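PDB 4UID: surface layer protein from Geobacillus stearothermophilus, which forms part of the crystalline surface layer enveloping the bacterial cell, probably by self-assembly, and is represented here by domains 4 and 5. Local coordinates for residues S8-T13 / K101-T106; L43-K48 / T62-E67; V107-V112 / K138-N143; V118-V123 / A131-T136; G147-T152 / I187-G192. One frame throughout, in Å; residues are numbered along the deposited sequence.

From the N terminus, contact 1 joins residues 8-13 to residues 101-106, closing almost the whole first Ig-like domain by bringing its first and last long strands together across the sandwich. Contact 2, a shorter loop wholly within that span, packs the same two sheets at strands 41-48 and 65-68. The chain then runs from strand 99-107 into the interdomain linker of contact 3, which is held by the 139-142 turn of the second domain. Contact 4 falls within the span of contact 3, where strand 130-139 pairs with the start of residues 118-123 and packs against the rest. Contact 5 follows in series and pairs strands of the opposing sheet; Phe133 touches Ile187 and Ile189. No loops cross.

Contact 1. Residues S8-T13 / K101-T106; sequences SELKLT and KTIPVT
In the beta sandwich of the first Ig-like domain, Leu10 and Ile103 meet between the two sheets as facing members of residues 8-13 and 101-106, which belong to strands 6-14 and 99-107. The Leu10 branch CD2 does most of the touching: it rests 3.7 Å from Ile103 CG1, and it also lies 3.8 Å from Ile103 CG2, so that one methyl is held against both branches of the isoleucine. Ile103 carries CG1 between its backbone N and carbonyl carbon (chi1 61°), which, with the extended chi2, brings CD1 against the Leu10 backbone, nearest to its carbonyl O. The two segments run in roughly the same direction, their axes 26° apart and 8.1 Å distant at closest approach. No hydrogen bond spans them, as expected of strands in opposing sheets of a sandwich, and the contact is made mainly by side chains. One step further along, Leu12 CD2 meets Val105 CG1 at 3.8 Å, the two side chains crossing at about a right angle. At the other end the extended aliphatic part of Lys101 passes alongside Leu10, with its CD 4.1 Å from Leu10 CB. Strand 88-96 adds Val94 against Leu10 and Val92 against Ile103, while Ser8 and Glu9 form a classic beta bulge opposite Lys46.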
# COMPACT_ATOMS: atom_id res chain seq x y z
N SER A 8 23.65 -20.61 -1.13
CA SER A 8 23.36 -20.52 0.31
C SER A 8 22.27 -19.51 0.72
O SER A 8 21.78 -19.56 1.86
CB SER A 8 24.66 -20.22 1.08
OG SER A 8 24.86 -18.83 1.26
N GLU A 9 21.93 -18.59 -0.19
CA GLU A 9 20.87 -17.57 0.01
C GLU A 9 20.30 -17.12 -1.33
O GLU A 9 21.06 -16.89 -2.28
CB GLU A 9 21.40 -16.35 0.78
CG GLU A 9 20.33 -15.35 1.25
CD GLU A 9 20.86 -13.94 1.48
OE1 GLU A 9 21.82 -13.51 0.79
OE2 GLU A 9 20.30 -13.23 2.35
N LEU A 10 18.97 -17.00 -1.40
CA LEU A 10 18.29 -16.35 -2.52
C LEU A 10 17.06 -15.59 -2.03
O LEU A 10 15.97 -16.15 -1.89
CB LEU A 10 17.95 -17.34 -3.64
CG LEU A 10 17.57 -16.69 -4.98
CD1 LEU A 10 18.74 -15.89 -5.56
CD2 LEU A 10 17.04 -17.70 -5.99
N LYS A 11 17.25 -14.31 -1.74
CA LYS A 11 16.20 -13.44 -1.21
C LYS A 11 15.93 -12.28 -2.15
O LYS A 11 16.80 -11.86 -2.90
CB LYS A 11 16.62 -12.88 0.15
CG LYS A 11 16.40 -13.80 1.33
CD LYS A 11 16.88 -13.13 2.61
CE LYS A 11 16.23 -13.74 3.85
NZ LYS A 11 16.29 -12.81 5.02
N LEU A 12 14.71 -11.78 -2.10
CA LEU A 12 14.35 -10.53 -2.74
C LEU A 12 14.58 -9.38 -1.75
O LEU A 12 14.18 -9.48 -0.58
CB LEU A 12 12.90 -10.60 -3.17
CG LEU A 12 12.15 -9.36 -3.64
CD1 LEU A 12 12.72 -8.79 -4.94
CD2 LEU A 12 10.70 -9.77 -3.79
N THR A 13 15.23 -8.31 -2.21
CA THR A 13 15.62 -7.20 -1.32
C THR A 13 15.50 -5.79 -1.90
O THR A 13 15.38 -5.59 -3.10
CB THR A 13 17.08 -7.33 -0.79
OG1 THR A 13 18.01 -7.38 -1.89
CG2 THR A 13 17.26 -8.55 0.12
N LYS A 101 19.56 -22.05 -8.72
CA LYS A 101 18.50 -22.03 -7.69
C LYS A 101 17.28 -21.21 -8.16
O LYS A 101 17.43 -20.24 -8.92
CB LYS A 101 19.04 -21.53 -6.32
CG LYS A 101 18.19 -21.91 -5.11
CD LYS A 101 18.73 -21.36 -3.79
CE LYS A 101 17.69 -21.41 -2.67
NZ LYS A 101 17.33 -22.77 -2.17
N THR A 102 16.09 -21.61 -7.71
CA THR A 102 14.80 -21.03 -8.10
C THR A 102 13.99 -20.60 -6.86
O THR A 102 13.88 -21.36 -5.89
CB THR A 102 13.99 -22.08 -8.93
OG1 THR A 102 14.71 -22.42 -10.12
CG2 THR A 102 12.60 -21.58 -9.33
N ILE A 103 13.44 -19.38 -6.87
CA ILE A 103 12.45 -18.98 -5.84
C ILE A 103 11.18 -18.39 -6.47
O ILE A 103 11.24 -17.85 -7.57
CB ILE A 103 13.02 -18.05 -4.71
CG1 ILE A 103 13.56 -16.72 -5.27
CG2 ILE A 103 14.05 -18.79 -3.86
CD1 ILE A 103 13.92 -15.65 -4.24
N PRO A 104 10.01 -18.53 -5.79
CA PRO A 104 8.83 -17.82 -6.28
C PRO A 104 8.86 -16.35 -5.87
O PRO A 104 9.50 -15.99 -4.88
CB PRO A 104 7.65 -18.54 -5.61
CG PRO A 104 8.24 -19.68 -4.84
CD PRO A 104 9.68 -19.36 -4.62
N VAL A 105 8.20 -15.52 -6.66
CA VAL A 105 8.02 -14.11 -6.38
C VAL A 105 6.58 -13.81 -6.75
O VAL A 105 6.09 -14.22 -7.81
CB VAL A 105 8.96 -13.18 -7.19
CG1 VAL A 105 9.03 -11.80 -6.56
CG2 VAL A 105 10.37 -13.74 -7.30
N THR A 106 5.90 -13.11 -5.85
CA THR A 106 4.50 -12.78 -6.03
C THR A 106 4.42 -11.28 -6.19
O THR A 106 4.96 -10.53 -5.36
CB THR A 106 3.66 -13.23 -4.81
OG1 THR A 106 3.95 -14.61 -4.51
CG2 THR A 106 2.16 -13.10 -5.08

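Contact 2. Residues L43-K48 / T62-E67; sequences LTAKFK and TDYTFE
Tyr64 has its CG flanked by both backbone neighbours of CA, the N and the carbonyl C (chi1 59°), whereas Phe47 turns its CG anti to the carbonyl carbon (chi1 -48°); together these rotations set the two rings against each other across the domain interior. The result is a T-shaped, edge-to-face pair, with centroids 4.8 Å apart and planes at 66°. Phe47 supplies the edge. Its CE1 stands over the centre of the tyrosine ring and comes within 3.6 Å of Tyr64 CG, so the aromatic C-H edge is directed into the pi face. Beside this pair, Ala45 extends its single methyl into the angle between two aromatic residues: its CB lies 3.9 Å from Phe66 CZ and, on the other side chain, 4.1 Å from Tyr64 CE2. Phe66 in turn brings CZ to the edge of the Tyr64 ring, near its plane. Leu43 completes the row, running antiparallel alongside Phe66, with CB 3.7 Å from Phe66 CE2 and CD1 3.8 Å from Phe66 CD2. The contact is mainly apolar and aromatic; no hydrogen bond spans it. It joins strand 41-48, the neighbour of strand 6-14 in one sheet, to strand 65-68 and the residues just before it in the other; strand 88-96 flanks it, with Tyr96 in a further edge-to-face pair with Phe47 and Val94 against Phe66.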
# COMPACT_ATOMS: atom_id res chain seq x y z
N LEU A 43 17.35 -8.93 -6.40
CA LEU A 43 17.56 -10.20 -5.71
C LEU A 43 19.01 -10.24 -5.22
O LEU A 43 19.92 -9.83 -5.95
CB LEU A 43 17.32 -11.38 -6.64
CG LEU A 43 15.97 -11.37 -7.34
CD1 LEU A 43 16.14 -11.69 -8.82
CD2 LEU A 43 14.97 -12.29 -6.64
N THR A 44 19.21 -10.70 -3.99
CA THR A 44 20.55 -10.91 -3.45
C THR A 44 20.79 -12.42 -3.47
O THR A 44 19.83 -13.21 -3.41
CB THR A 44 20.72 -10.27 -2.05
OG1 THR A 44 20.21 -8.94 -2.07
CG2 THR A 44 22.19 -10.18 -1.63
N ALA A 45 22.06 -12.81 -3.60
CA ALA A 45 22.49 -14.21 -3.61
C ALA A 45 23.88 -14.38 -3.00
O ALA A 45 24.82 -13.63 -3.30
CB ALA A 45 22.43 -14.79 -5.02
N LYS A 46 23.99 -15.37 -2.12
CA LYS A 46 25.25 -15.77 -1.53
C LYS A 46 25.51 -17.22 -1.88
O LYS A 46 24.57 -17.98 -2.16
CB LYS A 46 25.25 -15.52 -0.02
CG LYS A 46 25.76 -14.13 0.32
CD LYS A 46 25.28 -13.64 1.68
CE LYS A 46 25.07 -12.13 1.65
NZ LYS A 46 24.77 -11.53 2.98
N PHE A 47 26.80 -17.58 -1.92
CA PHE A 47 27.25 -18.91 -2.34
C PHE A 47 28.38 -19.41 -1.46
O PHE A 47 29.14 -18.62 -0.90
CB PHE A 47 27.74 -18.92 -3.80
CG PHE A 47 26.81 -18.25 -4.76
CD1 PHE A 47 26.93 -16.87 -5.02
CD2 PHE A 47 25.83 -18.97 -5.41
CE1 PHE A 47 26.07 -16.24 -5.90
CE2 PHE A 47 24.98 -18.34 -6.31
CZ PHE A 47 25.10 -16.98 -6.55
N LYS A 48 28.48 -20.74 -1.35
CA LYS A 48 29.61 -21.43 -0.70
C LYS A 48 30.35 -22.32 -1.71
O LYS A 48 29.79 -22.67 -2.75
CB LYS A 48 29.14 -22.23 0.51
CG LYS A 48 29.03 -21.41 1.78
CD LYS A 48 28.14 -22.10 2.80
CE LYS A 48 28.21 -21.41 4.15
NZ LYS A 48 26.98 -21.69 4.95
N THR A 62 28.64 -10.59 -13.52
CA THR A 62 29.86 -11.27 -14.05
C THR A 62 30.02 -12.75 -13.59
O THR A 62 29.83 -13.66 -14.40
CB THR A 62 31.17 -10.45 -13.84
OG1 THR A 62 30.93 -9.06 -14.14
CG2 THR A 62 32.31 -10.97 -14.73
N ASP A 63 30.36 -12.97 -12.32
CA ASP A 63 30.50 -14.32 -11.76
C ASP A 63 29.18 -15.09 -11.78
O ASP A 63 29.16 -16.29 -12.07
CB ASP A 63 31.03 -14.29 -10.32
CG ASP A 63 32.24 -13.38 -10.16
OD1 ASP A 63 33.35 -13.74 -10.58
OD2 ASP A 63 32.09 -12.29 -9.58
N TYR A 64 28.08 -14.38 -11.49
CA TYR A 64 26.73 -14.97 -11.47
C TYR A 64 25.63 -14.12 -12.14
O TYR A 64 25.62 -12.89 -12.03
CB TYR A 64 26.35 -15.45 -10.04
CG TYR A 64 26.34 -14.38 -8.97
CD1 TYR A 64 27.54 -13.87 -8.44
CD2 TYR A 64 25.14 -13.87 -8.49
CE1 TYR A 64 27.52 -12.88 -7.46
CE2 TYR A 64 25.11 -12.87 -7.51
CZ TYR A 64 26.30 -12.38 -7.01
OH TYR A 64 26.24 -11.39 -6.05
N THR A 65 24.70 -14.80 -12.83
CA THR A 65 23.59 -14.16 -13.57
C THR A 65 22.17 -14.56 -13.11
O THR A 65 21.94 -15.71 -12.71
CB THR A 65 23.69 -14.45 -15.07
OG1 THR A 65 23.70 -15.88 -15.28
CG2 THR A 65 24.95 -13.81 -15.66
N PHE A 66 21.23 -13.62 -13.20
CA PHE A 66 19.82 -13.83 -12.84
C PHE A 66 18.91 -13.89 -14.07
O PHE A 66 19.12 -13.16 -15.05
CB PHE A 66 19.34 -12.73 -11.91
CG PHE A 66 20.03 -12.70 -10.56
CD1 PHE A 66 21.25 -12.02 -10.39
CD2 PHE A 66 19.46 -13.32 -9.44
CE1 PHE A 66 21.88 -11.98 -9.14
CE2 PHE A 66 20.08 -13.27 -8.19
CZ PHE A 66 21.30 -12.61 -8.04
N GLU A 67 17.91 -14.78 -14.02
CA GLU A 67 16.92 -14.98 -15.10
C GLU A 67 15.51 -14.84 -14.53
O GLU A 67 15.26 -15.22 -13.39
CB GLU A 67 17.02 -16.38 -15.74
CG GLU A 67 18.40 -17.04 -15.75
CD GLU A 67 19.28 -16.57 -16.89
OE1 GLU A 67 19.07 -17.05 -18.03
OE2 GLU A 67 20.19 -15.71 -16.65

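Contact 3. Residues V107-V112 / K138-N143; sequences VKANPV and KDQYGN
Gln140 reaches from the turn at residues 139-142 to the linker residues Asn110 and Val112. Its CB only starts the side chain; CG sits over the centre of the neighbouring Tyr141 ring, and the chain then bends at chi2 to carry the amide toward the linker. CD packs 3.7 Å from Val112 CG2. At the tip the amide uses both ends: OE1 accepts Val112 N at 2.7 Å in a nearly straight bond (168°) lying in the carbonyl plane on a lone pair, while NE2 donates to Asn110 O at 3.0 Å from above that carbonyl's plane. Two bonds thus fix the rotation of the amide. Tyr141 adds a third grip, its OH donating to Ala109 O at 2.6 Å with the oxygen at the ring edge, and Lys108 CB lies near the same hydroxyl. Pro111 and Asp139 run side by side, with Pro111 CB 3.8 Å from Asp139 OD2. The turn itself is type I, and Asp139 OD1 braces it by accepting Asn143 N at 2.9 Å. This linker connects strand 99-107 of the first domain to strand 113-118 of the second, and docking it on the turn at residues 139-142 probably restricts how the domains can swing; Tyr23 meets the Tyr141 ring, and Asn25 N bonds Asn110 OD1, both from the first domain.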
# COMPACT_ATOMS: atom_id res chain seq x y z
N VAL A 107 3.76 -10.85 -7.27
CA VAL A 107 3.33 -9.46 -7.44
C VAL A 107 1.85 -9.39 -7.08
O VAL A 107 1.03 -10.17 -7.59
CB VAL A 107 3.51 -8.98 -8.88
CG1 VAL A 107 3.13 -7.52 -9.00
CG2 VAL A 107 4.94 -9.20 -9.35
N LYS A 108 1.50 -8.48 -6.19
CA LYS A 108 0.10 -8.30 -5.84
C LYS A 108 -0.47 -7.16 -6.65
O LYS A 108 0.28 -6.29 -7.11
CB LYS A 108 -0.08 -8.10 -4.35
CG LYS A 108 0.12 -9.39 -3.55
CD LYS A 108 0.15 -9.12 -2.06
CE LYS A 108 -0.50 -10.23 -1.26
NZ LYS A 108 -1.17 -9.70 -0.03
N ALA A 109 -1.79 -7.18 -6.86
CA ALA A 109 -2.49 -6.06 -7.50
C ALA A 109 -2.31 -4.83 -6.64
O ALA A 109 -2.28 -4.94 -5.41
CB ALA A 109 -3.97 -6.36 -7.71
N ASN A 110 -2.17 -3.67 -7.28
CA ASN A 110 -2.05 -2.42 -6.52
C ASN A 110 -3.28 -2.13 -5.66
O ASN A 110 -4.40 -2.54 -6.02
CB ASN A 110 -1.81 -1.22 -7.43
CG ASN A 110 -0.69 -1.46 -8.40
OD1 ASN A 110 0.38 -1.93 -8.01
ND2 ASN A 110 -0.93 -1.14 -9.67
N PRO A 111 -3.06 -1.43 -4.52
CA PRO A 111 -4.12 -0.86 -3.69
C PRO A 111 -5.15 -0.11 -4.50
O PRO A 111 -4.81 0.62 -5.42
CB PRO A 111 -3.36 0.12 -2.84
CG PRO A 111 -2.07 -0.58 -2.59
CD PRO A 111 -1.74 -1.26 -3.88
N VAL A 112 -6.42 -0.36 -4.20
CA VAL A 112 -7.55 0.46 -4.66
C VAL A 112 -8.46 0.68 -3.45
O VAL A 112 -8.36 -0.06 -2.47
CB VAL A 112 -8.31 -0.20 -5.85
CG1 VAL A 112 -7.44 -0.22 -7.10
CG2 VAL A 112 -8.78 -1.60 -5.48
N LYS A 138 -9.63 2.78 3.33
CA LYS A 138 -8.90 1.53 3.35
C LYS A 138 -8.94 0.85 1.99
O LYS A 138 -9.95 0.92 1.27
CB LYS A 138 -9.43 0.60 4.44
CG LYS A 138 -9.42 1.21 5.86
CD LYS A 138 -8.85 0.24 6.87
CE LYS A 138 -8.97 0.76 8.30
NZ LYS A 138 -10.01 0.07 9.12
N ASP A 139 -7.82 0.22 1.64
CA ASP A 139 -7.70 -0.59 0.44
C ASP A 139 -8.21 -2.02 0.59
O ASP A 139 -8.64 -2.42 1.68
CB ASP A 139 -6.26 -0.58 -0.07
CG ASP A 139 -5.28 -1.23 0.89
OD1 ASP A 139 -5.63 -2.12 1.70
OD2 ASP A 139 -4.11 -0.83 0.81
N GLN A 140 -8.14 -2.81 -0.48
CA GLN A 140 -8.67 -4.19 -0.48
C GLN A 140 -7.98 -5.12 0.54
O GLN A 140 -8.56 -6.12 0.96
CB GLN A 140 -8.67 -4.83 -1.88
CG GLN A 140 -7.29 -5.07 -2.47
CD GLN A 140 -6.80 -3.91 -3.29
OE1 GLN A 140 -6.92 -2.71 -2.90
NE2 GLN A 140 -6.23 -4.24 -4.45
N TYR A 141 -6.76 -4.76 0.93
CA TYR A 141 -6.03 -5.52 1.91
C TYR A 141 -6.32 -5.05 3.33
O TYR A 141 -5.75 -5.58 4.29
CB TYR A 141 -4.53 -5.43 1.61
CG TYR A 141 -4.20 -5.78 0.18
CD1 TYR A 141 -4.39 -7.09 -0.32
CD2 TYR A 141 -3.70 -4.80 -0.69
CE1 TYR A 141 -4.09 -7.40 -1.65
CE2 TYR A 141 -3.39 -5.11 -2.02
CZ TYR A 141 -3.58 -6.41 -2.49
OH TYR A 141 -3.26 -6.70 -3.81
N GLY A 142 -7.19 -4.05 3.46
CA GLY A 142 -7.53 -3.47 4.75
C GLY A 142 -6.45 -2.61 5.38
O GLY A 142 -6.41 -2.47 6.59
N ASN A 143 -5.56 -2.04 4.56
CA ASN A 143 -4.64 -1.00 5.03
C ASN A 143 -5.09 0.37 4.57
O ASN A 143 -5.82 0.51 3.58
CB ASN A 143 -3.23 -1.21 4.53
CG ASN A 143 -2.77 -2.63 4.64
OD1 ASN A 143 -2.37 -3.23 3.63
ND2 ASN A 143 -2.82 -3.20 5.86

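Contact 4. Residues V118-V123 / A131-T136; sequences VDSTGV and ATFKVT
Apolar contacts converge on Phe133, whose ring is met by Val118 and Val123 from residues 118-123. Val118 CG1 lies 4.0 Å from Phe133 CE1, while Val123 CG2 lies by the CD2 and CE2 atoms, 3.8 Å from Phe133 CE2. With CG turned back over its own main chain (chi1 59°), the phenylalanine projects from its strand against residues 118-123, and Ser120 CB settles 3.8 Å from Phe133 CB. Further along, Val123 CG1 touches Ala131 CB at 3.8 Å. Replacing Phe133 by an alanine is likely to leave both valines without their shared partner and open a gap between the loop and the strand. Backbone pairing is limited to the start of the loop: Val118 and Val135 form an antiparallel non-hydrogen-bonded pair, followed by a bond from Asp119 N to Lys134 O of 3.0 Å. Among the charged residues, Asp119 and Lys134 lie side by side, but Asp119 OD2 remains 5.5 Å from Lys134 NZ, so any attraction acts at a distance. Here the chain changes sheets, leaving strand 113-118, the neighbour of strand 130-139, for strand 123-126, which pairs with strand 194-203; Val175 of strand 172-179 also packs on Phe133.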
# COMPACT_ATOMS: atom_id res chain seq x y z
N VAL A 118 -15.84 4.95 9.09
CA VAL A 118 -16.37 6.16 9.72
C VAL A 118 -16.56 5.97 11.21
O VAL A 118 -17.41 5.20 11.63
CB VAL A 118 -17.72 6.55 9.09
CG1 VAL A 118 -18.28 7.82 9.69
CG2 VAL A 118 -17.58 6.72 7.60
N ASP A 119 -15.75 6.68 11.98
CA ASP A 119 -15.77 6.81 13.47
C ASP A 119 -17.12 7.02 14.17
O ASP A 119 -17.20 7.00 15.41
CB ASP A 119 -14.98 8.09 13.78
CG ASP A 119 -14.20 8.02 15.06
OD1 ASP A 119 -14.40 7.07 15.84
OD2 ASP A 119 -13.35 8.93 15.27
N SER A 120 -18.17 7.26 13.40
CA SER A 120 -19.43 7.70 13.96
C SER A 120 -20.58 6.92 13.34
O SER A 120 -20.42 6.25 12.34
CB SER A 120 -19.57 9.19 13.72
OG SER A 120 -20.54 9.77 14.57
N THR A 121 -21.75 7.03 13.95
CA THR A 121 -22.93 6.29 13.53
C THR A 121 -24.08 7.28 13.35
O THR A 121 -25.16 6.94 12.85
CB THR A 121 -23.26 5.18 14.56
OG1 THR A 121 -23.76 4.04 13.88
CG2 THR A 121 -24.28 5.64 15.65
N GLY A 122 -23.81 8.51 13.76
CA GLY A 122 -24.79 9.58 13.84
C GLY A 122 -24.16 10.69 14.64
O GLY A 122 -23.25 10.45 15.41
N VAL A 123 -24.65 11.91 14.44
CA VAL A 123 -24.09 13.09 15.09
C VAL A 123 -25.18 13.88 15.77
O VAL A 123 -26.28 14.05 15.25
CB VAL A 123 -23.28 13.98 14.09
CG1 VAL A 123 -22.75 15.25 14.76
CG2 VAL A 123 -22.09 13.22 13.51
N ALA A 131 -19.29 19.79 15.68
CA ALA A 131 -18.92 18.45 16.08
C ALA A 131 -17.98 17.83 15.07
O ALA A 131 -17.91 18.26 13.94
CB ALA A 131 -20.14 17.58 16.31
N THR A 132 -17.32 16.77 15.52
CA THR A 132 -16.14 16.22 14.91
C THR A 132 -16.20 14.69 14.91
O THR A 132 -16.59 14.08 15.92
CB THR A 132 -14.92 16.76 15.70
OG1 THR A 132 -14.40 17.88 14.99
CG2 THR A 132 -13.78 15.72 15.96
N PHE A 133 -15.81 14.08 13.79
CA PHE A 133 -15.50 12.64 13.73
C PHE A 133 -14.48 12.37 12.65
O PHE A 133 -14.22 13.25 11.84
CB PHE A 133 -16.77 11.80 13.51
CG PHE A 133 -17.51 12.13 12.24
CD1 PHE A 133 -17.18 11.50 11.03
CD2 PHE A 133 -18.54 13.06 12.24
CE1 PHE A 133 -17.86 11.80 9.85
CE2 PHE A 133 -19.22 13.36 11.06
CZ PHE A 133 -18.88 12.72 9.86
N LYS A 134 -13.94 11.16 12.63
CA LYS A 134 -12.89 10.75 11.66
C LYS A 134 -13.38 9.83 10.56
O LYS A 134 -14.30 9.01 10.75
CB LYS A 134 -11.70 10.07 12.35
CG LYS A 134 -11.07 10.84 13.49
CD LYS A 134 -10.52 12.19 13.02
CE LYS A 134 -10.22 13.10 14.20
NZ LYS A 134 -9.15 12.50 15.04
N VAL A 135 -12.71 9.96 9.41
CA VAL A 135 -12.97 9.17 8.22
C VAL A 135 -11.66 8.54 7.78
O VAL A 135 -10.67 9.23 7.62
CB VAL A 135 -13.58 10.06 7.12
CG1 VAL A 135 -13.54 9.36 5.77
CG2 VAL A 135 -15.01 10.43 7.48
N THR A 136 -11.67 7.23 7.58
CA THR A 136 -10.47 6.52 7.19
C THR A 136 -10.75 5.70 5.96
O THR A 136 -11.69 4.90 5.94
CB THR A 136 -9.95 5.61 8.32
OG1 THR A 136 -9.91 6.38 9.53
CG2 THR A 136 -8.55 5.05 8.02

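Contact 5. Residues G147-T152 / I187-G192; sequences GNVNVT and ITIKSG
Val151 lies alongside Ile189, both pointing the same way, with Val151 CG1 3.8 Å from Ile189 CG1. They form a non-hydrogen-bonded pair in the antiparallel ladder between strands 150-153 and 183-191, and their face turns into the domain core, where Phe133 and Ile116 meet Ile189 and Val161 meets Val151. On either side of this pair come hydrogen-bonded ones. Asn150 N donates to Lys190 O at 2.8 Å and Lys190 N returns a bond of 2.7 Å to Asn150 O; Thr152 N reaches Thr188 O at 3.2 Å, answered by Thr188 N to Thr152 O at 3.1 Å. The opposite face carries the polar residues. There Thr152 OG1 and Thr188 OG1 share a weak hydrogen bond of 2.9 Å, and a water donates to both Asn150 O and Thr188 O, bridging the strands. Beyond the regular ladder Ser191 extends the pairing by its side chain: with OG anti to the backbone N (chi1 -174°), it donates to Asn148 O at 2.7 Å, almost in line with the C=O bond. With an alanine here, Asn148 O would probably lose this donor, and the hold on the residues just before strand 150-153 would weaken. Ser191 is buried against Leu113 and Ile116, so the bond gives its buried hydroxyl a partner, and it probably stands in for a backbone donor where the ladder ends.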
# COMPACT_ATOMS: atom_id res chain seq x y z
N GLY A 147 -6.40 8.91 -0.74
CA GLY A 147 -7.40 9.20 -1.75
C GLY A 147 -8.26 10.39 -1.39
O GLY A 147 -8.20 10.91 -0.28
N ASN A 148 -9.09 10.82 -2.32
CA ASN A 148 -9.79 12.08 -2.12
C ASN A 148 -11.14 11.87 -1.46
O ASN A 148 -11.74 10.82 -1.63
CB ASN A 148 -9.83 12.86 -3.43
CG ASN A 148 -8.43 13.03 -4.03
OD1 ASN A 148 -7.41 13.09 -3.30
ND2 ASN A 148 -8.35 13.07 -5.35
N VAL A 149 -11.59 12.85 -0.69
CA VAL A 149 -12.86 12.79 0.04
C VAL A 149 -13.75 14.04 -0.14
O VAL A 149 -13.25 15.16 -0.11
CB VAL A 149 -12.56 12.54 1.52
CG1 VAL A 149 -13.68 13.05 2.41
CG2 VAL A 149 -12.36 11.05 1.75
N ASN A 150 -15.06 13.85 -0.34
CA ASN A 150 -16.00 14.97 -0.48
C ASN A 150 -17.22 14.78 0.38
O ASN A 150 -17.83 13.71 0.34
CB ASN A 150 -16.46 15.15 -1.92
CG ASN A 150 -15.34 15.56 -2.84
OD1 ASN A 150 -14.82 14.74 -3.58
ND2 ASN A 150 -14.96 16.83 -2.81
N VAL A 151 -17.57 15.83 1.12
CA VAL A 151 -18.64 15.85 2.10
C VAL A 151 -19.65 16.95 1.78
O VAL A 151 -19.28 18.10 1.49
CB VAL A 151 -18.11 16.02 3.54
CG1 VAL A 151 -17.13 14.91 3.90
CG2 VAL A 151 -17.46 17.39 3.74
N THR A 152 -20.93 16.59 1.80
CA THR A 152 -22.02 17.52 1.57
C THR A 152 -23.12 17.20 2.58
O THR A 152 -23.04 16.21 3.32
CB THR A 152 -22.58 17.43 0.13
OG1 THR A 152 -23.18 16.13 -0.08
CG2 THR A 152 -21.47 17.71 -0.96
N ILE A 187 -25.51 13.85 6.34
CA ILE A 187 -24.24 14.09 5.65
C ILE A 187 -23.90 12.85 4.84
O ILE A 187 -24.11 11.70 5.27
CB ILE A 187 -23.04 14.24 6.61
CG1 ILE A 187 -23.27 15.26 7.67
CG2 ILE A 187 -21.76 14.66 5.90
CD1 ILE A 187 -22.43 14.88 8.86
N THR A 188 -23.30 13.10 3.69
CA THR A 188 -22.85 12.06 2.80
C THR A 188 -21.33 12.31 2.61
O THR A 188 -20.90 13.41 2.31
CB THR A 188 -23.65 12.14 1.49
OG1 THR A 188 -23.48 13.45 0.93
CG2 THR A 188 -25.14 11.99 1.76
N ILE A 189 -20.54 11.27 2.83
CA ILE A 189 -19.09 11.30 2.62
C ILE A 189 -18.82 10.46 1.41
O ILE A 189 -19.10 9.27 1.42
CB ILE A 189 -18.35 10.68 3.82
CG1 ILE A 189 -18.45 11.58 5.05
CG2 ILE A 189 -16.89 10.41 3.48
CD1 ILE A 189 -19.34 11.00 6.11
N LYS A 190 -18.28 11.09 0.36
CA LYS A 190 -18.02 10.42 -0.91
C LYS A 190 -16.51 10.25 -1.11
O LYS A 190 -15.73 11.14 -0.75
CB LYS A 190 -18.58 11.22 -2.10
CG LYS A 190 -20.09 11.44 -2.15
CD LYS A 190 -20.60 11.29 -3.59
CE LYS A 190 -21.26 12.53 -4.19
NZ LYS A 190 -22.54 12.78 -3.48
N SER A 191 -16.11 9.13 -1.67
CA SER A 191 -14.75 8.91 -2.11
C SER A 191 -14.80 7.92 -3.24
O SER A 191 -15.45 6.87 -3.11
CB SER A 191 -13.90 8.35 -0.99
OG SER A 191 -12.55 8.27 -1.39
N GLY A 192 -14.12 8.24 -4.34
CA GLY A 192 -14.19 7.41 -5.55
C GLY A 192 -15.63 7.13 -5.95
O GLY A 192 -16.45 8.04 -6.06
O HOH W 1 -20.43 14.24 -0.63